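Local atomic coordinates of malate dehydrogenase (Picrophilus torridus, PDB entry 4BGV), a protein that probably catalyses the reversible, NAD-dependent oxidation of (S)-malate to oxaloacetate, a step of the tricarboxylic acid cycle. Residues Ser3-Ile8 / Val78-Ala83; Ile8-Val13 / Ile31-Asp36. All blocks are in the same frame, centred on the assembly; numbering follows the deposited sequence.

Interaction 1. Residues Ser3-Ile8 / Val78-Ala83; sequences SKISVI and VIVVTA
I8 and I79 make the tightest side-chain contact between 3-8 and 78-83, whose strands 4-8 and 78-81 run parallel, in register from I5-V78 to I8-V81, with short axes 4.6 Å apart at the closest. The I8 chain is extended at its end (chi2 -180°), which carries CD1 obliquely across to I79 CG2 at 3.7 Å. I8 CG2 reaches A83 CB (4.0 Å). On the face shared by I5, V7, V78 and V80, I5 CG2 and V80 CG2 lie side by side, 4.0 Å apart. Between the faces runs the backbone ladder: S6 N to V78 O, V80 N to S6 O (2.8 Å) and I8 N to V80 O. Its last rung is doubled, because I8 O accepts from T82 N and also from T82 OG1 at 2.7 Å. The hydroxyl sits between the T82 backbone N and carbonyl carbon (chi1 75°), approaching tilted 26° from the carbonyl plane. The N-terminal end is looser and partly open to solvent: S3 makes no contact with 78-83, and the end of K4 leads away from that strand, NZ bonded to E72 O and K74 O. Buried S6 OG is bonded to S76 OG. Helix 93-114 covers the face of I8, I79 and V81, helix 232-246 packs on V78 and V80, and strand 28-33 flanks 4-8 opposite 78-81.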
ATOM      1  N   SER A   3     -11.843 -12.946  -6.807  1.00 11.28           N
ATOM      2  CA  SER A   3     -11.863 -14.199  -6.071  1.00 11.37           C
ATOM      3  C   SER A   3     -12.711 -14.028  -4.829  1.00 12.27           C
ATOM      4  O   SER A   3     -12.946 -12.906  -4.370  1.00 12.49           O
ATOM      5  CB  SER A   3     -10.455 -14.637  -5.674  1.00 17.37           C
ATOM      6  OG  SER A   3      -9.729 -15.078  -6.812  1.00 28.47           O
ATOM      7  N   LYS A   4     -13.154 -15.155  -4.294  1.00 11.20           N
ATOM      8  CA  LYS A   4     -14.032 -15.178  -3.142  1.00  9.67           C
ATOM      9  C   LYS A   4     -13.374 -16.001  -2.046  1.00 10.92           C
ATOM     10  O   LYS A   4     -12.884 -17.111  -2.289  1.00 12.21           O
ATOM     11  CB  LYS A   4     -15.371 -15.791  -3.540  1.00 13.65           C
ATOM     12  CG  LYS A   4     -16.321 -16.047  -2.379  1.00 16.13           C
ATOM     13  CD  LYS A   4     -17.659 -16.522  -2.935  1.00 18.06           C
ATOM     14  CE  LYS A   4     -18.716 -16.683  -1.854  1.00 17.22           C
ATOM     15  NZ  LYS A   4     -19.997 -17.194  -2.469  1.00 14.12           N
ATOM     16  N   ILE A   5     -13.335 -15.448  -0.847  1.00  8.38           N
ATOM     17  CA  ILE A   5     -12.786 -16.156   0.300  1.00 12.11           C
ATOM     18  C   ILE A   5     -13.886 -16.255   1.346  1.00 12.62           C
ATOM     19  O   ILE A   5     -14.529 -15.249   1.669  1.00 10.15           O
ATOM     20  CB  ILE A   5     -11.568 -15.412   0.892  1.00  9.24           C
ATOM     21  CG1 ILE A   5     -10.479 -15.216  -0.173  1.00 10.79           C
ATOM     22  CG2 ILE A   5     -11.003 -16.142   2.114  1.00  8.93           C
ATOM     23  CD1 ILE A   5     -10.453 -13.794  -0.767  1.00 13.07           C
ATOM     24  N   SER A   6     -14.113 -17.461   1.854  1.00  7.43           N
ATOM     25  CA  SER A   6     -15.027 -17.654   2.963  1.00  7.29           C
ATOM     26  C   SER A   6     -14.199 -17.837   4.222  1.00 10.31           C
ATOM     27  O   SER A   6     -13.203 -18.556   4.201  1.00  9.45           O
ATOM     28  CB  SER A   6     -15.912 -18.887   2.744  1.00  9.56           C
ATOM     29  OG  SER A   6     -16.859 -18.655   1.709  1.00 11.53           O
ATOM     30  N   VAL A   7     -14.619 -17.180   5.301  1.00  9.84           N
ATOM     31  CA  VAL A   7     -14.002 -17.334   6.616  1.00  8.88           C
ATOM     32  C   VAL A   7     -15.019 -17.921   7.593  1.00  9.37           C
ATOM     33  O   VAL A   7     -16.042 -17.297   7.900  1.00 12.06           O
ATOM     34  CB  VAL A   7     -13.484 -15.973   7.134  1.00 11.63           C
ATOM     35  CG1 VAL A   7     -12.906 -16.092   8.529  1.00 11.65           C
ATOM     36  CG2 VAL A   7     -12.448 -15.391   6.157  1.00 10.61           C
ATOM     37  N   ILE A   8     -14.746 -19.135   8.062  1.00  9.60           N
ATOM     38  CA  ILE A   8     -15.629 -19.804   9.006  1.00 11.47           C
ATOM     39  C   ILE A   8     -15.151 -19.461  10.418  1.00 10.96           C
ATOM     40  O   ILE A   8     -14.026 -19.797  10.805  1.00 11.15           O
ATOM     41  CB  ILE A   8     -15.647 -21.326   8.759  1.00  8.59           C
ATOM     42  CG1 ILE A   8     -16.104 -21.635   7.330  1.00 13.15           C
ATOM     43  CG2 ILE A   8     -16.554 -22.033   9.774  1.00 13.88           C
ATOM     44  CD1 ILE A   8     -16.153 -23.141   7.018  1.00 15.21           C
ATOM     45  N   VAL A  78     -10.877 -19.954  -1.648  1.00  9.32           N
ATOM     46  CA  VAL A  78     -10.270 -20.378  -0.394  1.00  7.78           C
ATOM     47  C   VAL A  78     -11.300 -20.292   0.717  1.00  8.22           C
ATOM     48  O   VAL A  78     -12.097 -19.358   0.760  1.00  7.12           O
ATOM     49  CB  VAL A  78      -9.041 -19.509  -0.026  1.00  6.72           C
ATOM     50  CG1 VAL A  78      -8.512 -19.860   1.369  1.00  7.60           C
ATOM     51  CG2 VAL A  78      -7.950 -19.683  -1.086  1.00  7.11           C
ATOM     52  N   ILE A  79     -11.303 -21.300   1.586  1.00  6.66           N
ATOM     53  CA  ILE A  79     -12.068 -21.257   2.825  1.00 10.12           C
ATOM     54  C   ILE A  79     -11.088 -21.316   3.997  1.00 10.23           C
ATOM     55  O   ILE A  79     -10.223 -22.190   4.048  1.00  7.87           O
ATOM     56  CB  ILE A  79     -13.018 -22.461   2.920  1.00  9.64           C
ATOM     57  CG1 ILE A  79     -13.997 -22.431   1.745  1.00 10.58           C
ATOM     58  CG2 ILE A  79     -13.766 -22.482   4.274  1.00  9.23           C
ATOM     59  CD1 ILE A  79     -14.902 -23.660   1.666  1.00  9.95           C
ATOM     60  N   VAL A  80     -11.225 -20.376   4.922  1.00  9.85           N
ATOM     61  CA  VAL A  80     -10.371 -20.307   6.095  1.00  7.89           C
ATOM     62  C   VAL A  80     -11.173 -20.833   7.286  1.00  8.92           C
ATOM     63  O   VAL A  80     -12.229 -20.285   7.620  1.00 10.75           O
ATOM     64  CB  VAL A  80      -9.956 -18.841   6.381  1.00  8.21           C
ATOM     65  CG1 VAL A  80      -9.010 -18.783   7.570  1.00 10.75           C
ATOM     66  CG2 VAL A  80      -9.308 -18.219   5.146  1.00 10.10           C
ATOM     67  N   VAL A  81     -10.681 -21.891   7.923  1.00  8.74           N
ATOM     68  CA  VAL A  81     -11.397 -22.484   9.048  1.00  9.56           C
ATOM     69  C   VAL A  81     -10.835 -21.998  10.387  1.00 14.66           C
ATOM     70  O   VAL A  81      -9.731 -22.383  10.782  1.00 11.52           O
ATOM     71  CB  VAL A  81     -11.360 -24.030   8.971  1.00 11.82           C
ATOM     72  CG1 VAL A  81     -12.139 -24.666  10.139  1.00 11.09           C
ATOM     73  CG2 VAL A  81     -11.930 -24.505   7.634  1.00 11.40           C
ATOM     74  N   THR A  82     -11.593 -21.155  11.089  1.00 10.94           N
ATOM     75  CA  THR A  82     -11.160 -20.650  12.391  1.00 13.95           C
ATOM     76  C   THR A  82     -12.175 -21.005  13.465  1.00 15.76           C
ATOM     77  O   THR A  82     -12.149 -20.447  14.550  1.00 21.71           O
ATOM     78  CB  THR A  82     -11.003 -19.115  12.415  1.00 19.40           C
ATOM     79  OG1 THR A  82     -12.296 -18.494  12.462  1.00 19.04           O
ATOM     80  CG2 THR A  82     -10.270 -18.626  11.189  1.00 18.56           C
ATOM     81  N   ALA A  83     -13.068 -21.931  13.150  1.00 16.51           N
ATOM     82  CA  ALA A  83     -14.087 -22.356  14.090  1.00 21.50           C
ATOM     83  C   ALA A  83     -13.419 -23.275  15.108  1.00 24.67           C
ATOM     84  O   ALA A  83     -12.404 -23.890  14.818  1.00 27.56           O
ATOM     85  CB  ALA A  83     -15.205 -23.080  13.357  1.00 28.60           C
TER

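Interaction 2. Residues Ile8-Val13 / Ile31-Asp36; sequences IGAGAV and IFDIVD
A backbone N-H bonded to a carboxylate, A10 N to D33 OD2, takes over where the sheet pairing of 8-13 and 31-36 runs out. A10 N meets D33 OD2 at 2.8 Å, nearly straight (171° at the hydrogen), on the anti lone pair of that oxygen. D33 CG stands anti to its backbone N (chi1 -158°), which brings the carboxylate beside the turn that follows strand 4-8. D33 OD1, again through its anti lone pair, accepts from V35 N at 2.9 Å and closes an Asx turn; the two bonds, one to each oxygen, fix the rotation of the carboxylate. One step back, I8 pairs with F32 in a parallel bridge, and G9 N donates to F32 O at 2.6 Å. G9 turns the chain with a positive phi (110°), a backbone conformation suited to a residue without a side chain. Beside the polar bonds lies a small apolar patch: A10 CB rests on I31 CG2 at 3.6 Å and on D33 CB at 3.7 Å, with L38 and A39 of helix 38-47 closing over it. A10 O accepts from K42 NZ of the same helix. G11 is the N-cap of helix 12-23. This glycine-rich turn, with an acidic residue ending the second strand, is the classic dinucleotide-binding beta-alpha-beta unit of the Rossmann fold; G9 to G14 and D33 probably bind NAD.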
ATOM      1  N   ILE A   8     -14.746 -19.135   8.062  1.00  9.60           N
ATOM      2  CA  ILE A   8     -15.629 -19.804   9.006  1.00 11.47           C
ATOM      3  C   ILE A   8     -15.151 -19.461  10.418  1.00 10.96           C
ATOM      4  O   ILE A   8     -14.026 -19.797  10.805  1.00 11.15           O
ATOM      5  CB  ILE A   8     -15.647 -21.326   8.759  1.00  8.59           C
ATOM      6  CG1 ILE A   8     -16.104 -21.635   7.330  1.00 13.15           C
ATOM      7  CG2 ILE A   8     -16.554 -22.033   9.774  1.00 13.88           C
ATOM      8  CD1 ILE A   8     -16.153 -23.141   7.018  1.00 15.21           C
ATOM      9  N   GLY A   9     -15.995 -18.756  11.165  1.00  9.15           N
ATOM     10  CA  GLY A   9     -15.644 -18.251  12.486  1.00 12.80           C
ATOM     11  C   GLY A   9     -15.515 -16.738  12.423  1.00 14.22           C
ATOM     12  O   GLY A   9     -14.713 -16.209  11.648  1.00 11.84           O
ATOM     13  N   ALA A  10     -16.318 -16.040  13.219  1.00 11.45           N
ATOM     14  CA  ALA A  10     -16.304 -14.579  13.226  1.00  9.57           C
ATOM     15  C   ALA A  10     -15.845 -13.998  14.564  1.00 12.74           C
ATOM     16  O   ALA A  10     -16.138 -12.850  14.878  1.00 12.66           O
ATOM     17  CB  ALA A  10     -17.679 -14.030  12.835  1.00  8.29           C
ATOM     18  N   GLY A  11     -15.110 -14.791  15.340  1.00 13.35           N
ATOM     19  CA  GLY A  11     -14.490 -14.304  16.560  1.00 14.31           C
ATOM     20  C   GLY A  11     -13.273 -13.459  16.213  1.00 14.37           C
ATOM     21  O   GLY A  11     -13.103 -13.055  15.065  1.00 12.19           O
ATOM     22  N   ALA A  12     -12.417 -13.202  17.196  1.00 12.06           N
ATOM     23  CA  ALA A  12     -11.276 -12.302  16.988  1.00 15.15           C
ATOM     24  C   ALA A  12     -10.394 -12.737  15.816  1.00  9.77           C
ATOM     25  O   ALA A  12     -10.008 -11.926  14.990  1.00  9.71           O
ATOM     26  CB  ALA A  12     -10.431 -12.198  18.278  1.00 12.29           C
ATOM     27  N   VAL A  13     -10.062 -14.017  15.743  1.00 10.98           N
ATOM     28  CA  VAL A  13      -9.162 -14.437  14.665  1.00 12.25           C
ATOM     29  C   VAL A  13      -9.834 -14.338  13.299  1.00  9.07           C
ATOM     30  O   VAL A  13      -9.284 -13.752  12.380  1.00  9.35           O
ATOM     31  CB  VAL A  13      -8.560 -15.849  14.906  1.00 12.84           C
ATOM     32  CG1 VAL A  13      -7.754 -16.312  13.682  1.00 10.18           C
ATOM     33  CG2 VAL A  13      -7.651 -15.811  16.128  1.00 14.62           C
ATOM     34  N   ILE A  31     -18.244 -14.144   5.610  1.00  8.88           N
ATOM     35  CA  ILE A  31     -17.914 -14.580   6.972  1.00  7.79           C
ATOM     36  C   ILE A  31     -19.075 -15.408   7.505  1.00 11.02           C
ATOM     37  O   ILE A  31     -20.236 -15.086   7.247  1.00 10.37           O
ATOM     38  CB  ILE A  31     -17.659 -13.375   7.925  1.00  9.00           C
ATOM     39  CG1 ILE A  31     -16.718 -12.352   7.274  1.00 13.07           C
ATOM     40  CG2 ILE A  31     -17.081 -13.836   9.268  1.00  9.65           C
ATOM     41  CD1 ILE A  31     -16.515 -11.119   8.123  1.00 10.28           C
ATOM     42  N   PHE A  32     -18.756 -16.480   8.235  1.00  9.07           N
ATOM     43  CA  PHE A  32     -19.766 -17.389   8.786  1.00 12.11           C
ATOM     44  C   PHE A  32     -19.539 -17.639  10.276  1.00 12.61           C
ATOM     45  O   PHE A  32     -18.404 -17.806  10.720  1.00 13.84           O
ATOM     46  CB  PHE A  32     -19.744 -18.733   8.036  1.00 13.44           C
ATOM     47  CG  PHE A  32     -19.991 -18.598   6.556  1.00 12.51           C
ATOM     48  CD1 PHE A  32     -18.961 -18.213   5.694  1.00  8.48           C
ATOM     49  CD2 PHE A  32     -21.256 -18.826   6.031  1.00 10.21           C
ATOM     50  CE1 PHE A  32     -19.194 -18.055   4.332  1.00  8.58           C
ATOM     51  CE2 PHE A  32     -21.499 -18.689   4.671  1.00 12.82           C
ATOM     52  CZ  PHE A  32     -20.465 -18.299   3.814  1.00  9.24           C
ATOM     53  N   ASP A  33     -20.627 -17.669  11.042  1.00 10.14           N
ATOM     54  CA  ASP A  33     -20.553 -17.981  12.460  1.00 11.88           C
ATOM     55  C   ASP A  33     -21.904 -18.475  12.961  1.00 13.43           C
ATOM     56  O   ASP A  33     -22.963 -17.994  12.538  1.00 11.40           O
ATOM     57  CB  ASP A  33     -20.096 -16.779  13.293  1.00 12.28           C
ATOM     58  CG  ASP A  33     -19.509 -17.201  14.642  1.00 16.73           C
ATOM     59  OD1 ASP A  33     -20.292 -17.524  15.557  1.00 17.11           O
ATOM     60  OD2 ASP A  33     -18.266 -17.258  14.777  1.00 15.65           O
ATOM     61  N   ILE A  34     -21.853 -19.435  13.878  1.00 14.16           N
ATOM     62  CA  ILE A  34     -23.050 -20.039  14.426  1.00 13.31           C
ATOM     63  C   ILE A  34     -23.792 -19.089  15.370  1.00 19.45           C
ATOM     64  O   ILE A  34     -24.983 -19.268  15.627  1.00 18.95           O
ATOM     65  CB  ILE A  34     -22.694 -21.356  15.177  1.00 24.45           C
ATOM     66  CG1 ILE A  34     -23.952 -22.144  15.536  1.00 37.06           C
ATOM     67  CG2 ILE A  34     -21.861 -21.059  16.412  1.00 21.39           C
ATOM     68  CD1 ILE A  34     -24.182 -23.349  14.644  1.00 44.33           C
ATOM     69  N   VAL A  35     -23.098 -18.071  15.871  1.00 19.43           N
ATOM     70  CA  VAL A  35     -23.719 -17.105  16.772  1.00 20.82           C
ATOM     71  C   VAL A  35     -24.520 -16.061  15.995  1.00 17.34           C
ATOM     72  O   VAL A  35     -23.974 -15.355  15.165  1.00 15.75           O
ATOM     73  CB  VAL A  35     -22.668 -16.399  17.641  1.00 20.74           C
ATOM     74  CG1 VAL A  35     -23.314 -15.306  18.491  1.00 21.31           C
ATOM     75  CG2 VAL A  35     -21.961 -17.416  18.528  1.00 20.95           C
ATOM     76  N   ASP A  36     -25.818 -15.963  16.279  1.00 19.55           N
ATOM     77  CA  ASP A  36     -26.688 -15.066  15.518  1.00 23.65           C
ATOM     78  C   ASP A  36     -26.214 -13.612  15.592  1.00 18.68           C
ATOM     79  O   ASP A  36     -25.944 -13.084  16.671  1.00 18.83           O
ATOM     80  CB  ASP A  36     -28.142 -15.182  15.979  1.00 33.91           C
ATOM     81  CG  ASP A  36     -29.099 -14.410  15.082  1.00 42.97           C
ATOM     82  OD1 ASP A  36     -28.955 -14.481  13.839  1.00 44.64           O
ATOM     83  OD2 ASP A  36     -29.986 -13.721  15.626  1.00 47.79           O
TER

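Overall arrangement
Both contacts are buried in the parallel sheet of the NAD-binding domain and share I8. Interaction 1 pairs 4-8 with 78-81; interaction 2 lies against the other neighbour, 28-33, and is nested within the chain loop that interaction 1 closes. A probable hydrogen bond from F32 N to V7 O ties the two together, and T82 OG1 packs on G9 CA. Interaction 1, with no fully exposed residue, is mainly a backbone ladder between aliphatic faces. Interaction 2, at the C-terminal ends of the strands and the probable coenzyme site, runs out towards the surface at the exposed A12 and I34-D36; it rests on the backbone N-H groups of G9 and A10, one meeting a carbonyl and the other a carboxylate.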